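Local coordinates for DUF1491 domain-containing protein (Caulobacter crescentus, PDB 4GOQ) that is of unknown function, a DUF1491-family member that folds into a small mixed beta sheet packed against two helices, at residues Gly35-Lys40 with Phe52-Arg57; Asp59-Trp64 with Thr105-Ser110; Thr48-Ser53 with Trp64-Arg69. One frame throughout, in Å; residues are numbered along the deposited sequence.

All three contacts meet on one mixed sheet. Contact 1 (35-40 with 52-57) pairs strands 37-43 and 48-56 near the centre of the chain and is largely buried; contact 3 (48-53 with 64-69) uses the other side of strand 48-56 and is partly buried; contact 2 (59-64 with 105-110) lies at the surface, where the C-terminal tail borders strand 62-65. Contacts 1 and 3 share Phe52 and Ser53, and contacts 2 and 3 share Trp64. Each contact has two backbone bonds; in contacts 1 and 3 these are an antiparallel pair with water nearby, while contact 2 adds an indole-carboxylate bond. The salt bridge of Glu54 with Arg62 ties contact 1 to contact 2.

Contact 1 of 3, residues Gly35-Lys40 with Phe52-Arg57; sequences GAVLVK and FSEATR
Val39 and Phe52 form an antiparallel hydrogen-bonded pair in the beta hairpin of strands 37-43 and 48-56; the N-to-C directions of 37-40 and 52-56 are 146° apart. Two backbone bonds define it: Val39 N reaches Phe52 O at 2.9 Å, nearly straight at 170°, and Phe52 N returns to Val39 O at 2.8 Å. A weaker CA-H...O contact joins Leu38 CA to Phe52 O.

Further along, the strands part and a side chain takes over from backbone. Glu54 has CG anti to its carbonyl carbon (chi1 -59°) and an extended chain beyond it, which brings the carboxylate across to the start of strand 37-43. OE2 accepts from Val37 N at 2.8 Å; the N-H comes in nearly along the C-O axis, yet the bond is bent at the hydrogen. One water lies within bonding distance of both Glu54 OE2 (3.0 Å) and Gly35 O, though it may not serve both at once, and a second stands between Val37 O (2.7 Å) and Glu54 N. The other oxygen, OE1, pairs with Arg62 on the adjoining strand, so both carboxylate oxygens are engaged.

Apolar packing occupies both faces. Val39 and Phe52 share the one where Val39 meets Leu13 of helix 6-19 and the Phe52 ring meets His102 edge-to-face. On the other face, Leu38 CD2 rests 3.5 Å from Ser53 CB.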
loop_
_atom_site.group_PDB
_atom_site.type_symbol
_atom_site.label_atom_id
_atom_site.label_comp_id
_atom_site.label_asym_id
_atom_site.label_seq_id
_atom_site.Cartn_x
_atom_site.Cartn_y
_atom_site.Cartn_z
ATOM N N GLY A 35 -1.466 12.919 3.291
ATOM C CA GLY A 35 -0.635 11.848 3.822
ATOM C C GLY A 35 -0.182 10.861 2.762
ATOM O O GLY A 35 -0.949 10.496 1.854
ATOM N N ALA A 36 1.081 10.418 2.872
ATOM C CA ALA A 36 1.630 9.376 2.000
ATOM C C ALA A 36 0.944 8.049 2.307
ATOM O O ALA A 36 0.317 7.921 3.351
ATOM C CB ALA A 36 3.116 9.250 2.236
ATOM N N VAL A 37 1.094 7.046 1.439
ATOM C CA VAL A 37 0.459 5.738 1.623
ATOM C C VAL A 37 1.463 4.596 1.424
ATOM O O VAL A 37 2.257 4.631 0.486
ATOM C CB VAL A 37 -0.756 5.526 0.656
ATOM C CG1 VAL A 37 -1.438 4.176 0.907
ATOM C CG2 VAL A 37 -1.788 6.655 0.762
ATOM N N LEU A 38 1.409 3.594 2.328
ATOM C CA LEU A 38 2.099 2.317 2.210
ATOM C C LEU A 38 1.041 1.281 1.948
ATOM O O LEU A 38 0.070 1.225 2.687
ATOM C CB LEU A 38 2.884 1.910 3.481
ATOM C CG LEU A 38 4.211 2.555 3.808
ATOM C CD1 LEU A 38 4.861 1.806 4.991
ATOM C CD2 LEU A 38 5.177 2.544 2.599
ATOM N N VAL A 39 1.229 0.428 0.945
ATOM C CA VAL A 39 0.278 -0.643 0.675
ATOM C C VAL A 39 0.983 -1.977 0.876
ATOM O O VAL A 39 1.990 -2.230 0.227
ATOM C CB VAL A 39 -0.352 -0.547 -0.743
ATOM C CG1 VAL A 39 -1.296 -1.725 -1.015
ATOM C CG2 VAL A 39 -1.069 0.782 -0.934
ATOM N N LYS A 40 0.451 -2.809 1.771
ATOM C CA LYS A 40 0.952 -4.163 2.022
ATOM C C LYS A 40 0.014 -5.137 1.335
ATOM O O LYS A 40 -1.132 -5.248 1.742
ATOM C CB LYS A 40 1.014 -4.438 3.530
ATOM C CG LYS A 40 1.596 -5.825 3.867
ATOM C CD LYS A 40 1.475 -5.993 5.403
ATOM C CE LYS A 40 1.907 -7.317 5.893
ATOM N NZ LYS A 40 1.472 -7.509 7.313
ATOM N N PHE A 52 4.412 -1.692 -0.986
ATOM C CA PHE A 52 4.526 -0.670 -2.015
ATOM C C PHE A 52 4.469 0.722 -1.380
ATOM O O PHE A 52 3.621 0.963 -0.515
ATOM C CB PHE A 52 3.390 -0.834 -3.076
ATOM C CG PHE A 52 3.402 -2.160 -3.809
ATOM C CD1 PHE A 52 4.272 -2.377 -4.873
ATOM C CD2 PHE A 52 2.536 -3.184 -3.445
ATOM C CE1 PHE A 52 4.279 -3.597 -5.555
ATOM C CE2 PHE A 52 2.532 -4.395 -4.140
ATOM C CZ PHE A 52 3.415 -4.602 -5.179
ATOM N N SER A 53 5.395 1.607 -1.780
ATOM C CA SER A 53 5.444 3.020 -1.385
ATOM C C SER A 53 5.443 3.897 -2.646
ATOM O O SER A 53 5.735 3.434 -3.754
ATOM C CB SER A 53 6.634 3.345 -0.487
ATOM O OG SER A 53 7.861 3.206 -1.191
ATOM N N GLU A 54 5.087 5.160 -2.473
ATOM C CA GLU A 54 4.951 6.108 -3.578
ATOM C C GLU A 54 6.270 6.643 -4.088
ATOM O O GLU A 54 7.163 6.959 -3.315
ATOM C CB GLU A 54 4.085 7.283 -3.136
ATOM C CG GLU A 54 2.698 6.891 -2.680
ATOM C CD GLU A 54 1.835 8.060 -2.246
ATOM O OE1 GLU A 54 1.438 8.881 -3.102
ATOM O OE2 GLU A 54 1.554 8.155 -1.037
ATOM N N ALA A 55 6.377 6.778 -5.397
ATOM C CA ALA A 55 7.525 7.376 -6.065
ATOM C C ALA A 55 7.034 8.205 -7.244
ATOM O O ALA A 55 5.847 8.145 -7.580
ATOM C CB ALA A 55 8.509 6.315 -6.524
ATOM N N THR A 56 7.939 8.999 -7.854
ATOM C CA THR A 56 7.609 9.846 -9.007
ATOM C C THR A 56 8.676 9.775 -10.082
ATOM O O THR A 56 9.871 9.620 -9.787
ATOM C CB THR A 56 7.435 11.316 -8.606
ATOM O OG1 THR A 56 8.618 11.731 -7.924
ATOM C CG2 THR A 56 6.186 11.573 -7.758
ATOM N N ARG A 57 8.236 9.953 -11.329
ATOM C CA ARG A 57 9.114 9.998 -12.491
ATOM C C ARG A 57 9.531 11.462 -12.705
ATOM O O ARG A 57 8.850 12.369 -12.201
ATOM C CB ARG A 57 8.372 9.425 -13.717
ATOM C CG ARG A 57 8.225 7.900 -13.690
ATOM C CD ARG A 57 9.202 7.227 -14.637
ATOM N NE ARG A 57 8.948 7.624 -16.021
ATOM C CZ ARG A 57 9.558 7.114 -17.083
ATOM N NH1 ARG A 57 10.468 6.158 -16.940
ATOM N NH2 ARG A 57 9.266 7.554 -18.299
HETATM O O HOH W 1 -0.537 10.296 -0.868
HETATM O O HOH W 2 4.372 6.330 0.115
#

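Contact 2 of 3, residues Asp59-Trp64 with Thr105-Ser110; sequences DGERFW and TEPVES
Trp64 O accepts the shortest bond of this contact, from Glu109 N at 2.7 Å, with an N-H...O angle of 155°. The same oxygen also receives a CA-H...O contact from Val108 CA at 3.5 Å. With Trp64 N bonded to Pro107 O at 2.8 Å, the residue grips both neighbours of Val108 and makes a single beta bridge, by which the C-terminal tail borders strand 62-65, one of the two outermost strands of the mixed sheet.

The indole adds a side-chain clamp. Trp64 NE1 donates to Glu106 OE1 at 2.8 Å; the oxygen lies close to the ring plane, but the donor lies above the carboxylate plane, and the ring and carboxylate planes are 60° apart. A bend at chi2 of Glu106 (82°) folds the carboxylate back toward the ring edge, while its OE2 bonds to the indole NE1 of Trp9. One glutamate therefore joins two tryptophans whose rings also meet.

Apolar contacts join Val108 CG2 to Trp64 CB (4.0 Å) and Phe63 CB to Pro107 CB (4.2 Å). Separately, the Phe63 ring offers its edge, near its own plane, to the Glu109 carboxylate, with Phe63 CE2 4.0 Å from Glu109 OE2.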
loop_
_atom_site.group_PDB
_atom_site.type_symbol
_atom_site.label_atom_id
_atom_site.label_comp_id
_atom_site.label_asym_id
_atom_site.label_seq_id
_atom_site.Cartn_x
_atom_site.Cartn_y
_atom_site.Cartn_z
ATOM N N ASP A 59 8.900 13.584 -14.640
ATOM C CA ASP A 59 7.840 14.401 -15.249
ATOM C C ASP A 59 6.656 14.603 -14.257
ATOM O O ASP A 59 5.690 15.294 -14.585
ATOM C CB ASP A 59 7.356 13.768 -16.580
ATOM C CG ASP A 59 6.446 12.559 -16.421
ATOM O OD1 ASP A 59 6.911 11.532 -15.869
ATOM O OD2 ASP A 59 5.272 12.641 -16.843
ATOM N N GLY A 60 6.749 13.987 -13.075
ATOM C CA GLY A 60 5.745 14.077 -12.015
ATOM C C GLY A 60 4.736 12.943 -11.916
ATOM O O GLY A 60 3.912 12.941 -10.993
ATOM N N GLU A 61 4.774 11.974 -12.865
ATOM C CA GLU A 61 3.868 10.814 -12.894
ATOM C C GLU A 61 4.108 9.909 -11.664
ATOM O O GLU A 61 5.253 9.584 -11.365
ATOM C CB GLU A 61 4.083 10.011 -14.190
ATOM C CG GLU A 61 3.070 8.894 -14.429
ATOM C CD GLU A 61 3.499 7.791 -15.384
ATOM O OE1 GLU A 61 4.649 7.830 -15.876
ATOM O OE2 GLU A 61 2.687 6.869 -15.624
ATOM N N ARG A 62 3.033 9.505 -10.988
ATOM C CA ARG A 62 3.099 8.654 -9.802
ATOM C C ARG A 62 3.195 7.186 -10.177
ATOM O O ARG A 62 2.478 6.712 -11.068
ATOM C CB ARG A 62 1.874 8.886 -8.893
ATOM C CG ARG A 62 1.733 7.901 -7.713
ATOM C CD ARG A 62 2.603 8.219 -6.501
ATOM N NE ARG A 62 2.095 9.377 -5.760
ATOM C CZ ARG A 62 2.847 10.379 -5.320
ATOM N NH1 ARG A 62 4.159 10.362 -5.503
ATOM N NH2 ARG A 62 2.297 11.387 -4.657
ATOM N N PHE A 63 4.063 6.458 -9.455
ATOM C CA PHE A 63 4.199 5.020 -9.600
ATOM C C PHE A 63 4.500 4.411 -8.222
ATOM O O PHE A 63 4.744 5.138 -7.250
ATOM C CB PHE A 63 5.239 4.646 -10.665
ATOM C CG PHE A 63 6.705 4.797 -10.290
ATOM C CD1 PHE A 63 7.383 5.990 -10.527
ATOM C CD2 PHE A 63 7.422 3.722 -9.781
ATOM C CE1 PHE A 63 8.743 6.117 -10.205
ATOM C CE2 PHE A 63 8.772 3.856 -9.444
ATOM C CZ PHE A 63 9.433 5.042 -9.694
ATOM N N TRP A 64 4.384 3.098 -8.124
ATOM C CA TRP A 64 4.648 2.401 -6.859
ATOM C C TRP A 64 5.958 1.618 -6.921
ATOM O O TRP A 64 6.219 0.894 -7.876
ATOM C CB TRP A 64 3.478 1.472 -6.502
ATOM C CG TRP A 64 2.198 2.229 -6.279
ATOM C CD1 TRP A 64 1.269 2.577 -7.216
ATOM C CD2 TRP A 64 1.771 2.824 -5.045
ATOM N NE1 TRP A 64 0.250 3.311 -6.627
ATOM C CE2 TRP A 64 0.535 3.467 -5.289
ATOM C CE3 TRP A 64 2.285 2.814 -3.734
ATOM C CZ2 TRP A 64 -0.142 4.181 -4.290
ATOM C CZ3 TRP A 64 1.603 3.500 -2.741
ATOM C CH2 TRP A 64 0.382 4.134 -3.008
ATOM N N THR A 105 -4.080 1.248 -9.337
ATOM C CA THR A 105 -4.304 1.615 -10.759
ATOM C C THR A 105 -3.065 2.241 -11.394
ATOM O O THR A 105 -2.932 2.198 -12.614
ATOM C CB THR A 105 -5.510 2.534 -10.936
ATOM O OG1 THR A 105 -5.270 3.786 -10.288
ATOM C CG2 THR A 105 -6.798 1.911 -10.438
ATOM N N GLU A 106 -2.182 2.852 -10.582
ATOM C CA GLU A 106 -0.948 3.487 -11.062
ATOM C C GLU A 106 0.088 2.412 -11.399
ATOM O O GLU A 106 0.012 1.317 -10.843
ATOM C CB GLU A 106 -0.372 4.463 -10.007
ATOM C CG GLU A 106 -1.330 5.558 -9.530
ATOM C CD GLU A 106 -2.318 5.159 -8.450
ATOM O OE1 GLU A 106 -2.191 4.043 -7.892
ATOM O OE2 GLU A 106 -3.263 5.944 -8.202
ATOM N N PRO A 107 1.107 2.716 -12.233
ATOM C CA PRO A 107 2.132 1.707 -12.536
ATOM C C PRO A 107 2.900 1.268 -11.301
ATOM O O PRO A 107 3.103 2.033 -10.352
ATOM C CB PRO A 107 3.054 2.425 -13.525
ATOM C CG PRO A 107 2.209 3.484 -14.145
ATOM C CD PRO A 107 1.353 3.959 -12.993
ATOM N N VAL A 108 3.334 0.022 -11.326
ATOM C CA VAL A 108 4.029 -0.594 -10.219
ATOM C C VAL A 108 5.426 -1.085 -10.687
ATOM O O VAL A 108 5.565 -1.568 -11.799
ATOM C CB VAL A 108 3.143 -1.752 -9.670
ATOM C CG1 VAL A 108 3.911 -2.651 -8.727
ATOM C CG2 VAL A 108 1.870 -1.230 -8.994
ATOM N N GLU A 109 6.428 -0.951 -9.816
ATOM C CA GLU A 109 7.792 -1.445 -10.020
ATOM C C GLU A 109 7.790 -2.913 -9.519
ATOM O O GLU A 109 7.456 -3.178 -8.346
ATOM C CB GLU A 109 8.765 -0.528 -9.237
ATOM C CG GLU A 109 10.221 -0.937 -9.147
ATOM C CD GLU A 109 10.919 -0.177 -8.034
ATOM O OE1 GLU A 109 10.937 -0.681 -6.883
ATOM O OE2 GLU A 109 11.323 0.984 -8.285
ATOM N N SER A 110 8.073 -3.861 -10.421
ATOM C CA SER A 110 8.137 -5.306 -10.110
ATOM C C SER A 110 9.302 -5.664 -9.183
ATOM O O SER A 110 10.314 -4.934 -9.201
ATOM C CB SER A 110 8.269 -6.130 -11.389
ATOM O OG SER A 110 9.450 -5.809 -12.108
ATOM O OXT SER A 110 9.220 -6.711 -8.497
#

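Contact 3 of 3, residues Thr48-Ser53 with Trp64-Arg69; sequences TARLFS and WMQPVR
Ser53 and Met65, a selenomethionine, form an antiparallel hydrogen-bonded pair in the beta hairpin of strands 48-56 and 62-65. Ser53 N to Met65 O and Met65 N to Ser53 O are both 2.9 Å, and both are nearly linear, at 166° or more. CA-H...O contacts flank them, the shortest from Phe52 CA to Met65 O at 3.3 Å.

Beyond this pair the second chain diverges, and water bridges the opening. One water accepts from Leu51 N and can donate to Val68 O and Gln66 OE1 (2.7 Å), though other acceptors compete for its protons. The Gln66 side chain runs beside Phe52, the two pointing the same way: CG lies 3.7 Å from Phe52 CE1, and the extended chain (chi2 178°) carries the amide on, NE2 3.8 Å from the same atom, its plane 58° from the ring. NE2 bonds to Glu109 O of the C-terminal tail. Were Gln66 an alanine, the bridging water would probably lose one of its possible partners, Glu109 O its amide donor, and the Phe52 ring its neighbour on that side.

Apolar packing occurs at two places: Trp64 CE3 touches Phe52 CB at 3.9 Å, and Leu51 CD2 meets Val68 CG1 at 3.8 Å. Pro67 CG, separately, lies against Ser53 OG.

Strand 48-56 is thus held between strand 37-43 and strand 62-65, and Leu51, Pro67 and Val68 touch Tyr79 of helix 74-86.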
loop_
_atom_site.group_PDB
_atom_site.type_symbol
_atom_site.label_atom_id
_atom_site.label_comp_id
_atom_site.label_asym_id
_atom_site.label_seq_id
_atom_site.Cartn_x
_atom_site.Cartn_y
_atom_site.Cartn_z
ATOM N N THR A 48 3.070 -15.293 0.675
ATOM C CA THR A 48 4.058 -14.238 0.558
ATOM C C THR A 48 3.408 -12.851 0.552
ATOM O O THR A 48 2.191 -12.746 0.447
ATOM C CB THR A 48 4.925 -14.445 -0.666
ATOM O OG1 THR A 48 6.056 -13.572 -0.529
ATOM C CG2 THR A 48 4.160 -14.203 -1.986
ATOM N N ALA A 49 4.233 -11.790 0.664
ATOM C CA ALA A 49 3.690 -10.439 0.723
ATOM C C ALA A 49 4.640 -9.416 0.121
ATOM O O ALA A 49 5.859 -9.630 0.048
ATOM C CB ALA A 49 3.371 -10.086 2.169
ATOM N N ARG A 50 4.068 -8.290 -0.318
ATOM C CA ARG A 50 4.838 -7.206 -0.887
ATOM C C ARG A 50 4.439 -5.906 -0.226
ATOM O O ARG A 50 3.309 -5.774 0.242
ATOM C CB ARG A 50 4.617 -7.114 -2.411
ATOM C CG ARG A 50 5.224 -8.291 -3.188
ATOM C CD ARG A 50 4.851 -8.188 -4.664
ATOM N NE ARG A 50 3.406 -8.335 -4.882
ATOM C CZ ARG A 50 2.798 -8.083 -6.039
ATOM N NH1 ARG A 50 3.498 -7.689 -7.088
ATOM N NH2 ARG A 50 1.483 -8.230 -6.153
ATOM N N LEU A 51 5.353 -4.952 -0.205
ATOM C CA LEU A 51 5.068 -3.628 0.357
ATOM C C LEU A 51 5.373 -2.595 -0.731
ATOM O O LEU A 51 6.423 -2.672 -1.382
ATOM C CB LEU A 51 5.913 -3.423 1.618
ATOM C CG LEU A 51 5.509 -2.334 2.594
ATOM C CD1 LEU A 51 4.131 -2.616 3.205
ATOM C CD2 LEU A 51 6.513 -2.284 3.740
ATOM N N PHE A 52 4.412 -1.692 -0.986
ATOM C CA PHE A 52 4.526 -0.670 -2.015
ATOM C C PHE A 52 4.469 0.722 -1.380
ATOM O O PHE A 52 3.621 0.963 -0.515
ATOM C CB PHE A 52 3.390 -0.834 -3.076
ATOM C CG PHE A 52 3.402 -2.160 -3.809
ATOM C CD1 PHE A 52 4.272 -2.377 -4.873
ATOM C CD2 PHE A 52 2.536 -3.184 -3.445
ATOM C CE1 PHE A 52 4.279 -3.597 -5.555
ATOM C CE2 PHE A 52 2.532 -4.395 -4.140
ATOM C CZ PHE A 52 3.415 -4.602 -5.179
ATOM N N SER A 53 5.395 1.607 -1.780
ATOM C CA SER A 53 5.444 3.020 -1.385
ATOM C C SER A 53 5.443 3.897 -2.646
ATOM O O SER A 53 5.735 3.434 -3.754
ATOM C CB SER A 53 6.634 3.345 -0.487
ATOM O OG SER A 53 7.861 3.206 -1.191
ATOM N N TRP A 64 4.384 3.098 -8.124
ATOM C CA TRP A 64 4.648 2.401 -6.859
ATOM C C TRP A 64 5.958 1.618 -6.921
ATOM O O TRP A 64 6.219 0.894 -7.876
ATOM C CB TRP A 64 3.478 1.472 -6.502
ATOM C CG TRP A 64 2.198 2.229 -6.279
ATOM C CD1 TRP A 64 1.269 2.577 -7.216
ATOM C CD2 TRP A 64 1.771 2.824 -5.045
ATOM N NE1 TRP A 64 0.250 3.311 -6.627
ATOM C CE2 TRP A 64 0.535 3.467 -5.289
ATOM C CE3 TRP A 64 2.285 2.814 -3.734
ATOM C CZ2 TRP A 64 -0.142 4.181 -4.290
ATOM C CZ3 TRP A 64 1.603 3.500 -2.741
ATOM C CH2 TRP A 64 0.382 4.134 -3.008
HETATM N N MSE A 65 6.780 1.783 -5.905
HETATM C CA MSE A 65 8.076 1.112 -5.784
HETATM C C MSE A 65 8.005 0.181 -4.580
HETATM O O MSE A 65 7.134 0.380 -3.732
HETATM C CB MSE A 65 9.246 2.139 -5.665
HETATM C CG MSE A 65 9.197 3.055 -4.419
HETATM SE SE MSE A 65 10.685 4.377 -4.266
HETATM C CE MSE A 65 10.630 4.671 -2.381
ATOM N N GLN A 66 8.911 -0.799 -4.482
ATOM C CA GLN A 66 9.002 -1.692 -3.313
ATOM C C GLN A 66 10.222 -1.250 -2.529
ATOM O O GLN A 66 11.344 -1.408 -3.008
ATOM C CB GLN A 66 9.053 -3.177 -3.697
ATOM C CG GLN A 66 7.749 -3.616 -4.365
ATOM C CD GLN A 66 7.813 -5.047 -4.791
ATOM O OE1 GLN A 66 8.037 -5.939 -3.979
ATOM N NE2 GLN A 66 7.632 -5.300 -6.080
ATOM N N PRO A 67 10.014 -0.559 -1.389
ATOM C CA PRO A 67 11.168 -0.023 -0.632
ATOM C C PRO A 67 11.914 -1.088 0.170
ATOM O O PRO A 67 13.006 -0.838 0.681
ATOM C CB PRO A 67 10.522 0.997 0.299
ATOM C CG PRO A 67 9.144 0.455 0.551
ATOM C CD PRO A 67 8.726 -0.244 -0.722
ATOM N N VAL A 68 11.312 -2.267 0.284
ATOM C CA VAL A 68 11.856 -3.431 0.993
ATOM C C VAL A 68 11.244 -4.665 0.313
ATOM O O VAL A 68 10.082 -4.618 -0.105
ATOM C CB VAL A 68 11.602 -3.389 2.534
ATOM C CG1 VAL A 68 10.119 -3.215 2.843
ATOM C CG2 VAL A 68 12.175 -4.631 3.253
ATOM N N ARG A 69 12.060 -5.718 0.132
ATOM C CA ARG A 69 11.599 -6.973 -0.442
ATOM C C ARG A 69 11.994 -8.076 0.479
ATOM O O ARG A 69 13.155 -8.141 0.896
ATOM C CB ARG A 69 12.190 -7.242 -1.831
ATOM C CG ARG A 69 11.824 -6.208 -2.873
ATOM C CD ARG A 69 12.647 -6.474 -4.121
ATOM N NE ARG A 69 12.456 -5.371 -5.054
ATOM C CZ ARG A 69 11.695 -5.427 -6.135
ATOM N NH1 ARG A 69 11.099 -6.563 -6.479
ATOM N NH2 ARG A 69 11.558 -4.361 -6.909
HETATM O O HOH W 3 8.041 -5.838 -1.293
#